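Local coordinates for putative sulfurtransferase DsrE (Allochromatium vinosum, PDB 2HY5), which is of unknown function but could take part in the oxidation of intracellular sulfur, probably as a sulfurtransferase or sulfur carrier, at residues A24-F35 / W64-D74; A81-D89 / A100-I109. All blocks are in the same frame, centred on the assembly; numbering follows the deposited sequence.

Interaction 1: A24-F35 / W64-D74; sequences AKAALEKGHEIF and WAELAEQYELD
Leu28 lies over one face of the Tyr71 ring. Leu28 CB sits 3.7 Å from the centroid of the Tyr71 ring, 16° off the normal, a CH-pi contact. The Leu28 methyl CD1 lies along the same ring, 3.7 Å from Tyr71 CG, and the two side chains pass in opposite directions.

The other apolar contacts are mostly made by leucine methyls. Leu28 and Leu73 meet tip to tip, CD1 of each 4.0 Å apart. Leu67 has CG anti to its backbone N (chi1 -169°), which brings CD2 against both Leu28 CD1 and Ala24 CB. Leu73 CD2 also reaches Ile34 CB at 3.9 Å.

Polar links run through water. One water gives a proton to Glu29 OE2 (2.7 Å) and bonds Tyr71 OH. A leucine in place of Tyr71 would probably leave this water without its phenol partner and uncover part of Leu28. Another water joins Ile34 O to Asp74 N.

Helix segments 24-29 and 64-71 run nearly parallel, 15° apart, with axes 11.6 Å apart at closest approach. They pack side by side on the parallel sheet, where Ala24 and Ile34 touch Leu5 of strand 2-7 and Trp64 touches Met75 of strand 75-78.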
loop_
_atom_site.group_PDB
_atom_site.type_symbol
_atom_site.label_atom_id
_atom_site.label_comp_id
_atom_site.label_asym_id
_atom_site.label_seq_id
_atom_site.Cartn_x
_atom_site.Cartn_y
_atom_site.Cartn_z
ATOM N N ALA A 24 19.714 4.863 7.708
ATOM C CA ALA A 24 20.227 4.937 9.070
ATOM C C ALA A 24 21.684 4.519 9.131
ATOM O O ALA A 24 22.509 5.202 9.744
ATOM C CB ALA A 24 19.404 4.051 9.993
ATOM N N LYS A 25 21.997 3.388 8.511
ATOM C CA LYS A 25 23.362 2.888 8.521
ATOM C C LYS A 25 24.308 3.898 7.893
ATOM O O LYS A 25 25.384 4.171 8.423
ATOM C CB LYS A 25 23.445 1.555 7.776
ATOM C CG LYS A 25 24.737 0.793 8.043
ATOM C CD LYS A 25 24.621 -0.663 7.620
ATOM C CE LYS A 25 24.829 -0.833 6.130
ATOM N NZ LYS A 25 26.258 -0.620 5.764
ATOM N N ALA A 26 23.900 4.470 6.766
ATOM C CA ALA A 26 24.745 5.441 6.084
ATOM C C ALA A 26 24.937 6.706 6.916
ATOM O O ALA A 26 26.027 7.282 6.945
ATOM C CB ALA A 26 24.145 5.791 4.723
ATOM N N ALA A 27 23.876 7.135 7.592
ATOM C CA ALA A 27 23.928 8.332 8.417
ATOM C C ALA A 27 24.824 8.089 9.627
ATOM O O ALA A 27 25.621 8.947 10.000
ATOM C CB ALA A 27 22.531 8.704 8.871
ATOM N N LEU A 28 24.685 6.914 10.230
ATOM C CA LEU A 28 25.478 6.561 11.400
ATOM C C LEU A 28 26.959 6.445 11.081
ATOM O O LEU A 28 27.805 6.818 11.897
ATOM C CB LEU A 28 24.957 5.254 12.004
ATOM C CG LEU A 28 23.589 5.421 12.667
ATOM C CD1 LEU A 28 22.958 4.066 12.909
ATOM C CD2 LEU A 28 23.746 6.191 13.964
ATOM N N GLU A 29 27.281 5.942 9.892
ATOM C CA GLU A 29 28.680 5.798 9.499
ATOM C C GLU A 29 29.312 7.161 9.230
ATOM O O GLU A 29 30.536 7.300 9.250
ATOM C CB GLU A 29 28.799 4.896 8.267
ATOM C CG GLU A 29 28.213 3.514 8.501
ATOM C CD GLU A 29 28.511 2.526 7.390
ATOM O OE1 GLU A 29 28.596 2.937 6.212
ATOM O OE2 GLU A 29 28.634 1.322 7.697
ATOM N N LYS A 30 28.467 8.162 8.991
ATOM C CA LYS A 30 28.924 9.529 8.741
ATOM C C LYS A 30 29.104 10.301 10.045
ATOM O O LYS A 30 29.559 11.445 10.037
ATOM C CB LYS A 30 27.921 10.275 7.861
ATOM C CG LYS A 30 28.095 10.056 6.371
ATOM C CD LYS A 30 26.977 10.753 5.610
ATOM C CE LYS A 30 27.295 10.875 4.138
ATOM N NZ LYS A 30 28.454 11.776 3.909
ATOM N N GLY A 31 28.729 9.683 11.160
ATOM C CA GLY A 31 28.870 10.343 12.446
ATOM C C GLY A 31 27.633 11.087 12.906
ATOM O O GLY A 31 27.645 11.721 13.964
ATOM N N HIS A 32 26.565 11.034 12.117
ATOM C CA HIS A 32 25.337 11.719 12.497
ATOM C C HIS A 32 24.654 10.926 13.591
ATOM O O HIS A 32 24.818 9.709 13.690
ATOM C CB HIS A 32 24.384 11.854 11.307
ATOM C CG HIS A 32 24.866 12.797 10.252
ATOM N ND1 HIS A 32 25.192 14.108 10.519
ATOM C CD2 HIS A 32 25.055 12.625 8.921
ATOM C CE1 HIS A 32 25.563 14.705 9.400
ATOM N NE2 HIS A 32 25.487 13.826 8.416
ATOM N N GLU A 33 23.883 11.619 14.413
ATOM C CA GLU A 33 23.170 10.963 15.491
ATOM C C GLU A 33 21.742 10.629 15.080
ATOM O O GLU A 33 21.071 11.428 14.431
ATOM C CB GLU A 33 23.135 11.876 16.713
ATOM C CG GLU A 33 22.406 11.295 17.911
ATOM C CD GLU A 33 22.287 12.293 19.049
ATOM O OE1 GLU A 33 23.328 12.845 19.467
ATOM O OE2 GLU A 33 21.152 12.523 19.525
ATOM N N ILE A 34 21.287 9.436 15.435
ATOM C CA ILE A 34 19.911 9.052 15.164
ATOM C C ILE A 34 19.308 9.070 16.563
ATOM O O ILE A 34 19.547 8.172 17.371
ATOM C CB ILE A 34 19.808 7.647 14.536
ATOM C CG1 ILE A 34 20.357 7.691 13.106
ATOM C CG2 ILE A 34 18.349 7.177 14.525
ATOM C CD1 ILE A 34 20.271 6.377 12.360
ATOM N N PHE A 35 18.565 10.131 16.848
ATOM C CA PHE A 35 17.950 10.333 18.149
ATOM C C PHE A 35 16.936 9.252 18.499
ATOM O O PHE A 35 16.812 8.863 19.660
ATOM C CB PHE A 35 17.279 11.706 18.186
ATOM C CG PHE A 35 16.687 12.056 19.518
ATOM C CD1 PHE A 35 17.496 12.513 20.553
ATOM C CD2 PHE A 35 15.323 11.923 19.739
ATOM C CE1 PHE A 35 16.952 12.836 21.792
ATOM C CE2 PHE A 35 14.767 12.240 20.974
ATOM C CZ PHE A 35 15.582 12.699 22.002
ATOM N N TRP A 64 18.046 -4.846 12.127
ATOM C CA TRP A 64 17.759 -3.607 12.853
ATOM C C TRP A 64 18.329 -3.742 14.265
ATOM O O TRP A 64 18.921 -2.811 14.805
ATOM C CB TRP A 64 16.249 -3.372 12.959
ATOM C CG TRP A 64 15.660 -2.501 11.883
ATOM C CD1 TRP A 64 14.671 -2.842 11.003
ATOM C CD2 TRP A 64 15.990 -1.134 11.599
ATOM N NE1 TRP A 64 14.365 -1.777 10.190
ATOM C CE2 TRP A 64 15.161 -0.714 10.534
ATOM C CE3 TRP A 64 16.909 -0.222 12.139
ATOM C CZ2 TRP A 64 15.219 0.580 10.003
ATOM C CZ3 TRP A 64 16.964 1.065 11.608
ATOM C CH2 TRP A 64 16.125 1.451 10.551
ATOM N N ALA A 65 18.136 -4.913 14.865
ATOM C CA ALA A 65 18.618 -5.156 16.221
ATOM C C ALA A 65 20.140 -5.069 16.304
ATOM O O ALA A 65 20.687 -4.550 17.283
ATOM C CB ALA A 65 18.145 -6.516 16.708
ATOM N N GLU A 66 20.821 -5.578 15.281
ATOM C CA GLU A 66 22.278 -5.537 15.251
ATOM C C GLU A 66 22.750 -4.092 15.127
ATOM O O GLU A 66 23.732 -3.690 15.753
ATOM C CB GLU A 66 22.808 -6.371 14.082
ATOM C CG GLU A 66 22.463 -7.850 14.189
ATOM C CD GLU A 66 22.866 -8.644 12.962
ATOM O OE1 GLU A 66 22.396 -8.309 11.855
ATOM O OE2 GLU A 66 23.651 -9.604 13.105
ATOM N N LEU A 67 22.041 -3.306 14.324
ATOM C CA LEU A 67 22.405 -1.909 14.146
ATOM C C LEU A 67 22.200 -1.163 15.460
ATOM O O LEU A 67 23.019 -0.331 15.851
ATOM C CB LEU A 67 21.547 -1.264 13.060
ATOM C CG LEU A 67 22.040 0.113 12.614
ATOM C CD1 LEU A 67 23.347 -0.045 11.854
ATOM C CD2 LEU A 67 20.988 0.782 11.736
ATOM N N ALA A 68 21.104 -1.472 16.145
ATOM C CA ALA A 68 20.794 -0.825 17.415
ATOM C C ALA A 68 21.850 -1.163 18.468
ATOM O O ALA A 68 22.219 -0.317 19.284
ATOM C CB ALA A 68 19.403 -1.252 17.901
ATOM N N GLU A 69 22.340 -2.398 18.442
ATOM C CA GLU A 69 23.353 -2.831 19.399
ATOM C C GLU A 69 24.653 -2.071 19.162
ATOM O O GLU A 69 25.237 -1.504 20.091
ATOM C CB GLU A 69 23.600 -4.335 19.262
ATOM C CG GLU A 69 24.702 -4.879 20.166
ATOM C CD GLU A 69 24.382 -4.733 21.644
ATOM O OE1 GLU A 69 23.305 -5.202 22.071
ATOM O OE2 GLU A 69 25.210 -4.158 22.382
ATOM N N GLN A 70 25.085 -2.045 17.907
ATOM C CA GLN A 70 26.321 -1.370 17.523
ATOM C C GLN A 70 26.330 0.136 17.771
ATOM O O GLN A 70 27.342 0.685 18.207
ATOM C CB GLN A 70 26.619 -1.639 16.047
ATOM C CG GLN A 70 27.796 -0.855 15.490
ATOM C CD GLN A 70 28.105 -1.226 14.055
ATOM O OE1 GLN A 70 27.236 -1.724 13.332
ATOM N NE2 GLN A 70 29.336 -0.968 13.625
ATOM N N TYR A 71 25.212 0.801 17.500
ATOM C CA TYR A 71 25.128 2.246 17.678
ATOM C C TYR A 71 24.274 2.715 18.852
ATOM O O TYR A 71 24.073 3.920 19.031
ATOM C CB TYR A 71 24.621 2.901 16.384
ATOM C CG TYR A 71 25.577 2.788 15.214
ATOM C CD1 TYR A 71 25.499 1.718 14.319
ATOM C CD2 TYR A 71 26.569 3.748 15.008
ATOM C CE1 TYR A 71 26.388 1.609 13.250
ATOM C CE2 TYR A 71 27.455 3.651 13.949
ATOM C CZ TYR A 71 27.363 2.582 13.072
ATOM O OH TYR A 71 28.240 2.492 12.021
ATOM N N GLU A 72 23.778 1.775 19.650
ATOM C CA GLU A 72 22.946 2.095 20.810
ATOM C C GLU A 72 21.750 2.967 20.427
ATOM O O GLU A 72 21.539 4.044 20.990
ATOM C CB GLU A 72 23.784 2.801 21.883
ATOM C CG GLU A 72 24.949 1.965 22.403
ATOM C CD GLU A 72 25.643 2.596 23.597
ATOM O OE1 GLU A 72 24.968 2.837 24.620
ATOM O OE2 GLU A 72 26.866 2.847 23.519
ATOM N N LEU A 73 20.964 2.483 19.472
ATOM C CA LEU A 73 19.800 3.217 18.993
ATOM C C LEU A 73 18.553 2.992 19.844
ATOM O O LEU A 73 18.338 1.906 20.379
ATOM C CB LEU A 73 19.489 2.817 17.550
ATOM C CG LEU A 73 20.598 2.979 16.508
ATOM C CD1 LEU A 73 20.110 2.419 15.182
ATOM C CD2 LEU A 73 20.986 4.447 16.368
ATOM N N ASP A 74 17.742 4.038 19.961
ATOM C CA ASP A 74 16.494 3.968 20.709
ATOM C C ASP A 74 15.406 3.642 19.684
ATOM O O ASP A 74 14.957 4.511 18.939
ATOM C CB ASP A 74 16.216 5.310 21.397
ATOM C CG ASP A 74 14.956 5.287 22.249
ATOM O OD1 ASP A 74 14.640 4.224 22.821
ATOM O OD2 ASP A 74 14.287 6.338 22.356
HETATM O O HOH W 1 28.007 0.374 10.142
HETATM O O HOH W 2 19.227 6.533 19.344
#

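Interaction 2: A81-D89 / A100-I109; sequences AAQRRGIVD and ATNIHPKFRI
Asn102 turns its side-chain amide to the backbone of Gly86 and Val88. Its CG stands between the backbone N and the carbonyl carbon (chi1 66°), which brings both ends of the amide to the 81-89 chain. Asn102 OD1 accepts a nearly straight bond from Val88 N, 2.7 Å long at 171°, with the donor in the carbonyl plane. Asn102 ND2 donates to Gly86 O at 2.9 Å, but this bond is bent to 135° and the acceptor is tilted out of the amide plane. The two bonds fix the rotation of the amide.

Val88 O is gripped twice in return. Asn102 N lies in its carbonyl plane, while Ile103 N, 3.2 Å from Val88 O, approaches from above that plane. Ile87 crosses the Asn102 side chain at about a right angle, with Ile87 CD1 3.9 Å from Asn102 ND2. The other branch, Ile87 CG2, meets Ile109 CD1 at 4.1 Å. Ile103 CG2 packs on Asp89 CB at 3.7 Å. Asp89 OD1 takes a proton from a water that also accepts from Ile109 N, and OD2 caps Glu92 N.

An N-cap of this kind starts helix 90-96. Helix 79-85 directly follows Cys78, which probably carries the persulfide intermediate of this protein. Near that site, in the parallel alpha/beta fold of the DsrE family, the asparagine side chain bridges the turn ending helix 79-85 and the loop entering strand 108-110, outermost in the sheet within this chain.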
loop_
_atom_site.group_PDB
_atom_site.type_symbol
_atom_site.label_atom_id
_atom_site.label_comp_id
_atom_site.label_asym_id
_atom_site.label_seq_id
_atom_site.Cartn_x
_atom_site.Cartn_y
_atom_site.Cartn_z
ATOM N N ALA A 81 -0.658 1.545 17.973
ATOM C CA ALA A 81 -0.551 0.789 16.735
ATOM C C ALA A 81 -0.188 -0.670 17.028
ATOM O O ALA A 81 -0.622 -1.578 16.324
ATOM C CB ALA A 81 0.499 1.428 15.825
ATOM N N ALA A 82 0.605 -0.894 18.073
ATOM C CA ALA A 82 1.001 -2.252 18.446
ATOM C C ALA A 82 -0.182 -3.065 18.983
ATOM O O ALA A 82 -0.316 -4.250 18.683
ATOM C CB ALA A 82 2.114 -2.204 19.488
ATOM N N GLN A 83 -1.038 -2.426 19.777
ATOM C CA GLN A 83 -2.199 -3.107 20.341
ATOM C C GLN A 83 -3.171 -3.522 19.251
ATOM O O GLN A 83 -3.793 -4.576 19.320
ATOM C CB GLN A 83 -2.908 -2.199 21.345
ATOM C CG GLN A 83 -2.123 -1.983 22.622
ATOM C CD GLN A 83 -2.781 -0.988 23.553
ATOM O OE1 GLN A 83 -2.373 -0.834 24.705
ATOM N NE2 GLN A 83 -3.801 -0.300 23.055
ATOM N N ARG A 84 -3.293 -2.682 18.236
ATOM C CA ARG A 84 -4.196 -2.956 17.134
ATOM C C ARG A 84 -3.684 -4.116 16.283
ATOM O O ARG A 84 -4.467 -4.916 15.771
ATOM C CB ARG A 84 -4.322 -1.704 16.268
ATOM C CG ARG A 84 -5.643 -1.537 15.545
ATOM C CD ARG A 84 -5.649 -0.200 14.823
ATOM N NE ARG A 84 -5.104 0.857 15.673
ATOM C CZ ARG A 84 -5.830 1.780 16.298
ATOM N NH1 ARG A 84 -7.150 1.792 16.171
ATOM N NH2 ARG A 84 -5.233 2.686 17.059
ATOM N N ARG A 85 -2.366 -4.225 16.167
ATOM C CA ARG A 85 -1.762 -5.242 15.319
ATOM C C ARG A 85 -1.189 -6.504 15.955
ATOM O O ARG A 85 -0.863 -7.459 15.247
ATOM C CB ARG A 85 -0.712 -4.562 14.446
ATOM C CG ARG A 85 -1.316 -3.444 13.597
ATOM C CD ARG A 85 -0.256 -2.669 12.850
ATOM N NE ARG A 85 -0.821 -1.705 11.906
ATOM C CZ ARG A 85 -1.425 -0.569 12.242
ATOM N NH1 ARG A 85 -1.562 -0.228 13.513
ATOM N NH2 ARG A 85 -1.868 0.249 11.290
ATOM N N GLY A 86 -1.055 -6.518 17.274
ATOM C CA GLY A 86 -0.545 -7.711 17.919
ATOM C C GLY A 86 0.919 -7.739 18.314
ATOM O O GLY A 86 1.522 -8.808 18.312
ATOM N N ILE A 87 1.503 -6.588 18.626
ATOM C CA ILE A 87 2.895 -6.555 19.075
ATOM C C ILE A 87 2.757 -6.413 20.584
ATOM O O ILE A 87 2.173 -5.443 21.076
ATOM C CB ILE A 87 3.674 -5.357 18.487
ATOM C CG1 ILE A 87 3.843 -5.540 16.975
ATOM C CG2 ILE A 87 5.047 -5.253 19.150
ATOM C CD1 ILE A 87 4.672 -6.759 16.573
ATOM N N VAL A 88 3.292 -7.386 21.313
ATOM C CA VAL A 88 3.152 -7.419 22.761
ATOM C C VAL A 88 4.430 -7.679 23.550
ATOM O O VAL A 88 5.196 -8.583 23.220
ATOM C CB VAL A 88 2.131 -8.526 23.151
ATOM C CG1 VAL A 88 1.925 -8.553 24.652
ATOM C CG2 VAL A 88 0.815 -8.309 22.416
ATOM N N ASP A 89 4.658 -6.877 24.589
ATOM C CA ASP A 89 5.807 -7.084 25.464
ATOM C C ASP A 89 5.228 -7.562 26.794
ATOM O O ASP A 89 4.017 -7.716 26.918
ATOM C CB ASP A 89 6.620 -5.798 25.666
ATOM C CG ASP A 89 5.853 -4.717 26.415
ATOM O OD1 ASP A 89 6.484 -3.717 26.814
ATOM O OD2 ASP A 89 4.628 -4.852 26.600
ATOM N N ALA A 100 1.227 -14.834 25.889
ATOM C CA ALA A 100 2.536 -14.830 25.245
ATOM C C ALA A 100 2.928 -13.429 24.787
ATOM O O ALA A 100 2.085 -12.539 24.703
ATOM C CB ALA A 100 2.531 -15.778 24.055
ATOM N N THR A 101 4.216 -13.246 24.511
ATOM C CA THR A 101 4.750 -11.970 24.030
ATOM C C THR A 101 5.471 -12.261 22.718
ATOM O O THR A 101 5.831 -13.405 22.444
ATOM C CB THR A 101 5.788 -11.357 24.999
ATOM O OG1 THR A 101 6.937 -12.210 25.059
ATOM C CG2 THR A 101 5.207 -11.197 26.391
ATOM N N ASN A 102 5.688 -11.237 21.901
ATOM C CA ASN A 102 6.386 -11.458 20.644
ATOM C C ASN A 102 7.375 -10.355 20.293
ATOM O O ASN A 102 8.050 -10.424 19.273
ATOM C CB ASN A 102 5.378 -11.641 19.502
ATOM C CG ASN A 102 4.575 -10.390 19.229
ATOM O OD1 ASN A 102 4.468 -9.513 20.083
ATOM N ND2 ASN A 102 3.996 -10.305 18.037
ATOM N N ILE A 103 7.492 -9.348 21.146
ATOM C CA ILE A 103 8.422 -8.270 20.836
ATOM C C ILE A 103 9.883 -8.706 20.937
ATOM O O ILE A 103 10.242 -9.571 21.741
ATOM C CB ILE A 103 8.205 -7.049 21.754
ATOM C CG1 ILE A 103 8.857 -5.819 21.119
ATOM C CG2 ILE A 103 8.800 -7.308 23.138
ATOM C CD1 ILE A 103 8.836 -4.599 21.998
ATOM N N HIS A 104 10.722 -8.125 20.087
ATOM C CA HIS A 104 12.148 -8.416 20.107
ATOM C C HIS A 104 12.690 -7.550 21.252
ATOM O O HIS A 104 12.373 -6.364 21.343
ATOM C CB HIS A 104 12.775 -8.023 18.763
ATOM C CG HIS A 104 14.223 -8.381 18.642
ATOM N ND1 HIS A 104 15.207 -7.765 19.384
ATOM C CD2 HIS A 104 14.854 -9.299 17.868
ATOM C CE1 HIS A 104 16.381 -8.286 19.075
ATOM N NE2 HIS A 104 16.195 -9.219 18.157
ATOM N N PRO A 105 13.516 -8.133 22.139
ATOM C CA PRO A 105 14.094 -7.429 23.289
ATOM C C PRO A 105 14.831 -6.112 23.054
ATOM O O PRO A 105 15.005 -5.335 23.993
ATOM C CB PRO A 105 14.980 -8.497 23.934
ATOM C CG PRO A 105 15.389 -9.345 22.776
ATOM C CD PRO A 105 14.092 -9.484 22.019
ATOM N N LYS A 106 15.257 -5.855 21.823
ATOM C CA LYS A 106 15.962 -4.610 21.519
ATOM C C LYS A 106 15.016 -3.430 21.278
ATOM O O LYS A 106 15.439 -2.271 21.280
ATOM C CB LYS A 106 16.868 -4.793 20.299
ATOM C CG LYS A 106 18.315 -5.109 20.645
ATOM C CD LYS A 106 18.944 -3.961 21.430
ATOM C CE LYS A 106 20.394 -4.247 21.775
ATOM N NZ LYS A 106 20.524 -5.507 22.552
ATOM N N PHE A 107 13.739 -3.725 21.067
ATOM C CA PHE A 107 12.748 -2.682 20.823
ATOM C C PHE A 107 11.945 -2.397 22.088
ATOM O O PHE A 107 11.800 -3.261 22.952
ATOM C CB PHE A 107 11.761 -3.117 19.729
ATOM C CG PHE A 107 12.396 -3.422 18.399
ATOM C CD1 PHE A 107 13.186 -4.554 18.226
ATOM C CD2 PHE A 107 12.164 -2.594 17.304
ATOM C CE1 PHE A 107 13.724 -4.860 16.979
ATOM C CE2 PHE A 107 12.695 -2.892 16.059
ATOM C CZ PHE A 107 13.479 -4.026 15.895
ATOM N N ARG A 108 11.416 -1.184 22.196
ATOM C CA ARG A 108 10.587 -0.842 23.344
ATOM C C ARG A 108 9.257 -0.274 22.868
ATOM O O ARG A 108 9.201 0.425 21.859
ATOM C CB ARG A 108 11.298 0.160 24.267
ATOM C CG ARG A 108 11.456 1.587 23.739
ATOM C CD ARG A 108 12.244 2.436 24.756
ATOM N NE ARG A 108 12.470 3.815 24.320
ATOM C CZ ARG A 108 11.629 4.825 24.530
ATOM N NH1 ARG A 108 10.491 4.629 25.181
ATOM N NH2 ARG A 108 11.923 6.039 24.081
ATOM N N ILE A 109 8.185 -0.613 23.576
ATOM C CA ILE A 109 6.851 -0.117 23.251
ATOM C C ILE A 109 6.598 1.135 24.074
ATOM O O ILE A 109 6.741 1.122 25.295
ATOM C CB ILE A 109 5.758 -1.170 23.585
ATOM C CG1 ILE A 109 5.482 -2.056 22.370
ATOM C CG2 ILE A 109 4.458 -0.477 23.972
ATOM C CD1 ILE A 109 6.698 -2.534 21.657
HETATM O O HOH W 3 8.734 -2.509 25.840
#

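How the interactions relate
Interaction 1 and interaction 2 lie on opposite sides of the chain's centre, about 21 Å apart between their own centres, and both reach the same parallel sheet. Interaction 1 is partly buried. It joins two helices through apolar side chains, and water provides its polar links. Interaction 2 is buried, joins loops next to a helix and an outer strand of this chain's sheet, and combines direct hydrogen bonds to backbone atoms with isoleucine packing. It also lies nearer the probable active cysteine. The two meet where 64-74 borders 100-109. Asp74 forms a salt bridge with Arg108, and Glu69 forms one with Lys106. Along the same border, Ala65 packs on His104 and Trp64 on Phe107.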